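Local coordinates for extracellular invertase (Aspergillus kawachii, PDB 5XH8), which probably hydrolyses sucrose at its beta-fructofuranoside bond and transfers fructosyl groups between sugars to build fructooligosaccharides such as 1-kestose, at residues D93-F98 with T116-L121; G132-S137 with A168-Y173. All coordinates share one frame; numbering follows the deposited sequence.

Interaction 1 (D93-F98 with T116-L121); sequences DPVAVF and TSVSYL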
ATOM      1  N   ASP A  93       8.899   0.836  -3.317  1.00 19.33           N
ATOM      2  CA  ASP A  93       9.854   1.854  -2.844  1.00 19.21           C
ATOM      3  C   ASP A  93      10.376   2.722  -4.004  1.00 19.58           C
ATOM      4  O   ASP A  93      11.584   2.840  -4.198  1.00 18.89           O
ATOM      5  CB  ASP A  93      11.012   1.198  -2.074  1.00 18.61           C
ATOM      6  CG  ASP A  93      11.691   0.063  -2.834  1.00 18.49           C
ATOM      7  OD1 ASP A  93      11.405  -0.157  -4.028  1.00 18.19           O
ATOM      8  OD2 ASP A  93      12.527  -0.619  -2.204  1.00 18.92           O
ATOM      9  N   PRO A  94       9.461   3.323  -4.791  1.00 19.10           N
ATOM     10  CA  PRO A  94       9.919   4.074  -5.969  1.00 19.51           C
ATOM     11  C   PRO A  94      10.759   5.301  -5.600  1.00 21.02           C
ATOM     12  O   PRO A  94      11.593   5.710  -6.393  1.00 22.15           O
ATOM     13  CB  PRO A  94       8.595   4.487  -6.660  1.00 20.94           C
ATOM     14  CG  PRO A  94       7.594   4.554  -5.514  1.00 20.27           C
ATOM     15  CD  PRO A  94       8.005   3.423  -4.598  1.00 19.88           C
ATOM     16  N   VAL A  95      10.585   5.857  -4.388  1.00 21.26           N
ATOM     17  CA  VAL A  95      11.266   7.094  -4.009  1.00 21.41           C
ATOM     18  C   VAL A  95      12.497   6.821  -3.139  1.00 21.99           C
ATOM     19  O   VAL A  95      13.543   7.401  -3.387  1.00 21.15           O
ATOM     20  CB  VAL A  95      10.271   8.078  -3.346  1.00 23.60           C
ATOM     21  CG1 VAL A  95      10.979   9.269  -2.722  1.00 25.15           C
ATOM     22  CG2 VAL A  95       9.261   8.538  -4.389  1.00 23.31           C
ATOM     23  N   ALA A  96      12.393   5.958  -2.129  1.00 19.92           N
ATOM     24  CA  ALA A  96      13.526   5.746  -1.231  1.00 20.64           C
ATOM     25  C   ALA A  96      13.463   4.414  -0.506  1.00 19.80           C
ATOM     26  O   ALA A  96      12.373   3.810  -0.357  1.00 19.50           O
ATOM     27  CB  ALA A  96      13.615   6.896  -0.219  1.00 20.98           C
ATOM     28  N   VAL A  97      14.641   3.973  -0.076  1.00 19.56           N
ATOM     29  CA  VAL A  97      14.795   2.849   0.816  1.00 19.98           C
ATOM     30  C   VAL A  97      15.236   3.423   2.152  1.00 19.86           C
ATOM     31  O   VAL A  97      16.309   4.044   2.247  1.00 19.53           O
ATOM     32  CB  VAL A  97      15.867   1.871   0.324  1.00 20.54           C
ATOM     33  CG1 VAL A  97      16.222   0.833   1.411  1.00 20.78           C
ATOM     34  CG2 VAL A  97      15.399   1.181  -0.944  1.00 21.63           C
ATOM     35  N   PHE A  98      14.410   3.214   3.174  1.00 19.09           N
ATOM     36  CA  PHE A  98      14.730   3.620   4.546  1.00 19.17           C
ATOM     37  C   PHE A  98      15.215   2.391   5.335  1.00 19.67           C
ATOM     38  O   PHE A  98      15.424   1.306   4.772  1.00 19.31           O
ATOM     39  CB  PHE A  98      13.511   4.315   5.179  1.00 19.61           C
ATOM     40  CG  PHE A  98      13.344   5.796   4.831  1.00 20.40           C
ATOM     41  CD1 PHE A  98      14.139   6.462   3.863  1.00 20.88           C
ATOM     42  CD2 PHE A  98      12.337   6.523   5.456  1.00 19.77           C
ATOM     43  CE1 PHE A  98      13.915   7.807   3.571  1.00 21.94           C
ATOM     44  CE2 PHE A  98      12.124   7.870   5.158  1.00 21.27           C
ATOM     45  CZ  PHE A  98      12.917   8.516   4.233  1.00 21.02           C
ATOM     46  N   THR A 116      11.671  -0.159   5.573  1.00 17.80           N
ATOM     47  CA  THR A 116      10.723   0.882   5.201  1.00 18.18           C
ATOM     48  C   THR A 116      10.917   1.267   3.738  1.00 18.48           C
ATOM     49  O   THR A 116      11.944   1.840   3.356  1.00 19.10           O
ATOM     50  CB  THR A 116      10.792   2.120   6.101  1.00 18.48           C
ATOM     51  OG1 THR A 116      10.488   1.743   7.452  1.00 20.01           O
ATOM     52  CG2 THR A 116       9.755   3.159   5.643  1.00 18.00           C
ATOM     53  N   SER A 117       9.892   0.953   2.951  1.00 18.79           N
ATOM     54  CA  SER A 117       9.795   1.267   1.533  1.00 19.38           C
ATOM     55  C   SER A 117       9.049   2.611   1.381  1.00 19.86           C
ATOM     56  O   SER A 117       7.939   2.753   1.880  1.00 19.76           O
ATOM     57  CB  SER A 117       9.084   0.121   0.811  1.00 19.23           C
ATOM     58  OG  SER A 117       7.983  -0.394   1.543  1.00 18.86           O
ATOM     59  N   VAL A 118       9.690   3.595   0.741  1.00 19.23           N
ATOM     60  CA  VAL A 118       9.190   4.965   0.666  1.00 19.15           C
ATOM     61  C   VAL A 118       8.649   5.311  -0.747  1.00 19.39           C
ATOM     62  O   VAL A 118       9.328   5.119  -1.777  1.00 18.86           O
ATOM     63  CB  VAL A 118      10.258   5.965   1.104  1.00 19.51           C
ATOM     64  CG1 VAL A 118       9.797   7.417   0.943  1.00 20.33           C
ATOM     65  CG2 VAL A 118      10.683   5.700   2.547  1.00 20.29           C
ATOM     66  N   SER A 119       7.408   5.799  -0.774  1.00 19.23           N
ATOM     67  CA  SER A 119       6.707   6.167  -2.010  1.00 18.84           C
ATOM     68  C   SER A 119       6.403   7.665  -2.186  1.00 19.72           C
ATOM     69  O   SER A 119       6.038   8.087  -3.294  1.00 20.23           O
ATOM     70  CB  SER A 119       5.410   5.388  -2.100  1.00 18.78           C
ATOM     71  OG  SER A 119       5.651   4.001  -2.107  1.00 19.14           O
ATOM     72  N   TYR A 120       6.540   8.456  -1.121  1.00 20.32           N
ATOM     73  CA  TYR A 120       6.224   9.901  -1.140  1.00 22.16           C
ATOM     74  C   TYR A 120       7.141  10.645  -0.189  1.00 22.97           C
ATOM     75  O   TYR A 120       7.388  10.178   0.927  1.00 22.10           O
ATOM     76  CB  TYR A 120       4.769  10.192  -0.714  1.00 22.06           C
ATOM     77  CG  TYR A 120       3.778   9.600  -1.665  1.00 23.00           C
ATOM     78  CD1 TYR A 120       3.426  10.261  -2.850  1.00 21.79           C
ATOM     79  CD2 TYR A 120       3.224   8.347  -1.419  1.00 22.34           C
ATOM     80  CE1 TYR A 120       2.558   9.674  -3.759  1.00 23.30           C
ATOM     81  CE2 TYR A 120       2.369   7.742  -2.338  1.00 22.16           C
ATOM     82  CZ  TYR A 120       2.037   8.402  -3.497  1.00 22.57           C
ATOM     83  OH  TYR A 120       1.177   7.807  -4.385  1.00 22.84           O
ATOM     84  N   LEU A 121       7.616  11.798  -0.646  1.00 22.73           N
ATOM     85  CA  LEU A 121       8.422  12.727   0.141  1.00 24.47           C
ATOM     86  C   LEU A 121       7.803  14.139  -0.060  1.00 24.94           C
ATOM     87  O   LEU A 121       7.139  14.366  -1.055  1.00 24.66           O
ATOM     88  CB  LEU A 121       9.870  12.707  -0.350  1.00 25.10           C
ATOM     89  CG  LEU A 121      10.737  11.504   0.017  1.00 26.36           C
ATOM     90  CD1 LEU A 121      12.107  11.623  -0.653  1.00 27.88           C
ATOM     91  CD2 LEU A 121      10.923  11.399   1.528  1.00 27.62           C
TER
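Val118 meets Phe98 with a single methyl: CG2 stands over one face of the ring, 3.5 Å from its centroid and only 13° off the ring normal, a CH-pi contact. The branching at CB divides the valine's work. CG2, anti to its own carbonyl carbon, is the branch sent to the ring, while CB packs 3.7 Å from Ala96 CB on the same face of the sheet. Thr116 flanks the phenylalanine at its root, its CB 3.6 Å from Phe98 CB. Further along, Val95 and Leu121 cross obliquely through their ends, with CG1 of the valine pressed to 3.3 Å from CD1 of the leucine, a tight fit.

The backbones beneath form an antiparallel beta hairpin, strands 96-103 and 112-118, with a classic beta bulge at its open end, where Val95 and Ala96 both face Val118. The amides of these two residues share Val118 O, Val95 N at 3.0 Å and Ala96 N at 3.2 Å, the latter well above the carbonyl plane. Regular pairing follows with Val118 N to Ala96 O and Phe98 N to Thr116 O (2.8 Å).

On the other face, which bears Ser117, the CB of that serine lies 3.6 Å from CB of the loop residue Asp93, but their polar ends turn to others: the carboxylate to Tyr115 and Lys150, the hydroxyl to Thr135 and Ser137. Tyr120 reaches Asn92 of the second subunit. The cross-strand chemistry is thus backbone hydrogen bonding overlaid with apolar contacts, while several polar side chains, those of Ser117 and Tyr120 among them, bond beyond the two segments.

Interaction 2 (G132-S137 with A168-Y173); sequences GSETQS and AFRDPY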
ATOM      1  N   GLY A 132       0.418   6.678   3.154  1.00 22.86           N
ATOM      2  CA  GLY A 132       1.182   5.721   2.364  1.00 22.34           C
ATOM      3  C   GLY A 132       2.619   6.123   2.047  1.00 22.30           C
ATOM      4  O   GLY A 132       3.276   5.437   1.276  1.00 22.88           O
ATOM      5  N   SER A 133       3.145   7.207   2.632  1.00 22.94           N
ATOM      6  CA  SER A 133       4.537   7.573   2.353  1.00 24.22           C
ATOM      7  C   SER A 133       5.559   6.477   2.818  1.00 23.06           C
ATOM      8  O   SER A 133       6.569   6.250   2.142  1.00 21.82           O
ATOM      9  CB  SER A 133       4.870   8.993   2.856  1.00 27.65           C
ATOM     10  OG  SER A 133       4.630   9.114   4.212  1.00 32.79           O
ATOM     11  N   GLU A 134       5.246   5.771   3.907  1.00 20.78           N
ATOM     12  CA  GLU A 134       6.097   4.749   4.475  1.00 20.28           C
ATOM     13  C   GLU A 134       5.321   3.426   4.661  1.00 20.40           C
ATOM     14  O   GLU A 134       4.319   3.365   5.395  1.00 21.58           O
ATOM     15  CB  GLU A 134       6.672   5.225   5.808  1.00 20.35           C
ATOM     16  CG  GLU A 134       7.480   6.523   5.721  1.00 21.25           C
ATOM     17  CD  GLU A 134       7.770   7.111   7.080  1.00 21.46           C
ATOM     18  OE1 GLU A 134       6.800   7.235   7.878  1.00 21.29           O
ATOM     19  OE2 GLU A 134       8.957   7.430   7.353  1.00 21.28           O
ATOM     20  N   THR A 135       5.776   2.389   3.969  1.00 19.22           N
ATOM     21  CA  THR A 135       5.253   1.038   4.132  1.00 19.34           C
ATOM     22  C   THR A 135       6.416   0.150   4.556  1.00 19.94           C
ATOM     23  O   THR A 135       7.583   0.566   4.518  1.00 18.13           O
ATOM     24  CB  THR A 135       4.614   0.520   2.842  1.00 19.69           C
ATOM     25  OG1 THR A 135       5.572   0.515   1.784  1.00 19.32           O
ATOM     26  CG2 THR A 135       3.443   1.406   2.412  1.00 20.23           C
ATOM     27  N   GLN A 136       6.108  -1.057   5.008  1.00 19.05           N
ATOM     28  CA  GLN A 136       7.163  -2.002   5.385  1.00 20.10           C
ATOM     29  C   GLN A 136       7.091  -3.202   4.444  1.00 20.12           C
ATOM     30  O   GLN A 136       6.018  -3.832   4.315  1.00 21.36           O
ATOM     31  CB  GLN A 136       7.071  -2.416   6.858  1.00 20.99           C
ATOM     32  CG  GLN A 136       6.521  -1.344   7.799  1.00 21.40           C
ATOM     33  CD  GLN A 136       7.337  -0.069   7.793  1.00 21.25           C
ATOM     34  OE1 GLN A 136       8.566  -0.092   7.660  1.00 21.38           O
ATOM     35  NE2 GLN A 136       6.655   1.060   7.955  1.00 21.75           N
ATOM     36  N   SER A 137       8.224  -3.498   3.792  1.00 19.16           N
ATOM     37  CA  SER A 137       8.323  -4.499   2.736  1.00 19.07           C
ATOM     38  C   SER A 137       9.383  -5.514   3.067  1.00 18.80           C
ATOM     39  O   SER A 137      10.251  -5.266   3.927  1.00 18.54           O
ATOM     40  CB  SER A 137       8.634  -3.829   1.391  1.00 19.29           C
ATOM     41  OG  SER A 137       7.527  -3.049   0.958  1.00 19.63           O
ATOM     42  N   ALA A 168       5.482   9.789  11.872  1.00 22.28           N
ATOM     43  CA  ALA A 168       6.462   8.937  11.236  1.00 22.56           C
ATOM     44  C   ALA A 168       6.044   7.508  11.508  1.00 23.30           C
ATOM     45  O   ALA A 168       5.375   7.224  12.524  1.00 22.45           O
ATOM     46  CB  ALA A 168       7.850   9.156  11.831  1.00 22.74           C
ATOM     47  N   PHE A 169       6.475   6.608  10.620  1.00 23.17           N
ATOM     48  CA  PHE A 169       6.148   5.194  10.711  1.00 23.29           C
ATOM     49  C   PHE A 169       7.197   4.348   9.974  1.00 21.68           C
ATOM     50  O   PHE A 169       6.972   3.885   8.853  1.00 20.16           O
ATOM     51  CB  PHE A 169       4.744   4.975  10.155  1.00 24.06           C
ATOM     52  CG  PHE A 169       4.190   3.609  10.419  1.00 24.24           C
ATOM     53  CD1 PHE A 169       3.817   3.238  11.695  1.00 25.26           C
ATOM     54  CD2 PHE A 169       3.994   2.725   9.390  1.00 25.24           C
ATOM     55  CE1 PHE A 169       3.310   1.975  11.943  1.00 25.41           C
ATOM     56  CE2 PHE A 169       3.472   1.463   9.626  1.00 25.60           C
ATOM     57  CZ  PHE A 169       3.120   1.092  10.909  1.00 24.92           C
ATOM     58  N   ARG A 170       8.348   4.140  10.614  1.00 20.79           N
ATOM     59  CA  ARG A 170       9.495   3.573   9.909  1.00 21.17           C
ATOM     60  C   ARG A 170      10.478   2.872  10.821  1.00 21.71           C
ATOM     61  O   ARG A 170      10.291   2.848  12.046  1.00 20.63           O
ATOM     62  CB  ARG A 170      10.195   4.678   9.111  1.00 20.48           C
ATOM     63  CG  ARG A 170      10.605   5.895   9.915  1.00 20.59           C
ATOM     64  CD  ARG A 170      11.532   6.814   9.098  1.00 20.71           C
ATOM     65  NE  ARG A 170      11.869   8.027   9.845  1.00 21.29           N
ATOM     66  CZ  ARG A 170      11.141   9.152   9.901  1.00 21.29           C
ATOM     67  NH1 ARG A 170      10.021   9.307   9.180  1.00 20.84           N
ATOM     68  NH2 ARG A 170      11.563  10.165  10.674  1.00 20.54           N
ATOM     69  N   ASP A 171      11.514   2.312  10.197  1.00 21.30           N
ATOM     70  CA  ASP A 171      12.671   1.712  10.871  1.00 21.02           C
ATOM     71  C   ASP A 171      12.275   0.437  11.639  1.00 20.69           C
ATOM     72  O   ASP A 171      12.585   0.293  12.820  1.00 20.86           O
ATOM     73  CB  ASP A 171      13.363   2.692  11.827  1.00 22.05           C
ATOM     74  CG  ASP A 171      13.667   4.041  11.210  1.00 22.57           C
ATOM     75  OD1 ASP A 171      13.831   4.131   9.978  1.00 21.89           O
ATOM     76  OD2 ASP A 171      13.741   5.023  12.007  1.00 22.10           O
ATOM     77  N   PRO A 172      11.614  -0.500  10.962  1.00 21.60           N
ATOM     78  CA  PRO A 172      11.187  -1.703  11.668  1.00 21.84           C
ATOM     79  C   PRO A 172      12.385  -2.456  12.242  1.00 22.23           C
ATOM     80  O   PRO A 172      13.416  -2.633  11.540  1.00 21.27           O
ATOM     81  CB  PRO A 172      10.478  -2.516  10.580  1.00 21.54           C
ATOM     82  CG  PRO A 172      11.084  -2.032   9.293  1.00 20.95           C
ATOM     83  CD  PRO A 172      11.281  -0.575   9.519  1.00 21.57           C
ATOM     84  N   TYR A 173      12.247  -2.853  13.511  1.00 21.38           N
ATOM     85  CA  TYR A 173      13.283  -3.581  14.244  1.00 21.18           C
ATOM     86  C   TYR A 173      12.731  -4.929  14.715  1.00 22.27           C
ATOM     87  O   TYR A 173      11.900  -4.990  15.638  1.00 23.23           O
ATOM     88  CB  TYR A 173      13.788  -2.751  15.425  1.00 22.01           C
ATOM     89  CG  TYR A 173      15.072  -3.299  16.000  1.00 21.82           C
ATOM     90  CD1 TYR A 173      16.324  -2.893  15.493  1.00 22.15           C
ATOM     91  CD2 TYR A 173      15.054  -4.250  17.011  1.00 21.94           C
ATOM     92  CE1 TYR A 173      17.509  -3.418  15.996  1.00 22.16           C
ATOM     93  CE2 TYR A 173      16.239  -4.802  17.515  1.00 23.07           C
ATOM     94  CZ  TYR A 173      17.471  -4.377  17.008  1.00 23.59           C
ATOM     95  OH  TYR A 173      18.652  -4.922  17.505  1.00 23.10           O
TER
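Strands 134-137 and 168-173 run in roughly the same direction, 26° apart, but their axes come no closer than 6.6 Å and no backbone hydrogen bond joins them, so side chains must bridge the gap. Glu134 does so with both carboxylate oxygens. OE1 takes the amide of Phe169 (N to OE1 2.8 Å) on its syn side, though well out of the carboxylate plane, and also bonds Tyr129. OE2 receives NH1 of Arg170 in a salt bridge of 2.8 Å that is nearly straight at 171° and lies in the guanidinium plane. The two flat groups are nevertheless turned 58° apart. Arg170 has a second salt bridge, to Glu248, which further restrains its guanidinium.

This is a seam between successive blades of the beta-propeller of glycoside hydrolase family 32: 134-140 is the third strand of one four-stranded antiparallel sheet and 166-176 the first strand of the next.

Two residues further along the strand, Gln136 reaches across, its chain bent at the second torsion to bring the amide to the other strand. NE2 donates to Phe169 O at 3.0 Å from above the carbonyl plane, while OE1, hydrogen-bonded to Thr116, sits 3.3 Å from Pro172 CD.

In the fold
Interaction 1 binds two neighbouring strands inside one four-stranded sheet; interaction 2 joins that sheet, through its strand 134-140, to the next one at strand 166-176. Their centres are about 9 Å apart, and the neighbouring strands 112-118 and 134-140 carry one contact each, Thr116 of the former also packing against Pro172 and Arg170. Interaction 1 is only partly buried and borders the second subunit, whereas interaction 2 is buried. The chemistry follows: main-chain pairing with apolar contacts joins strands within the sheet, while between sheets a carboxylate, an amide and a guanidinium span the distance. The side chains of Phe98 and Arg170, which touch, each lie about 3 Å from a bound glycerol, probably from the crystallisation liquor.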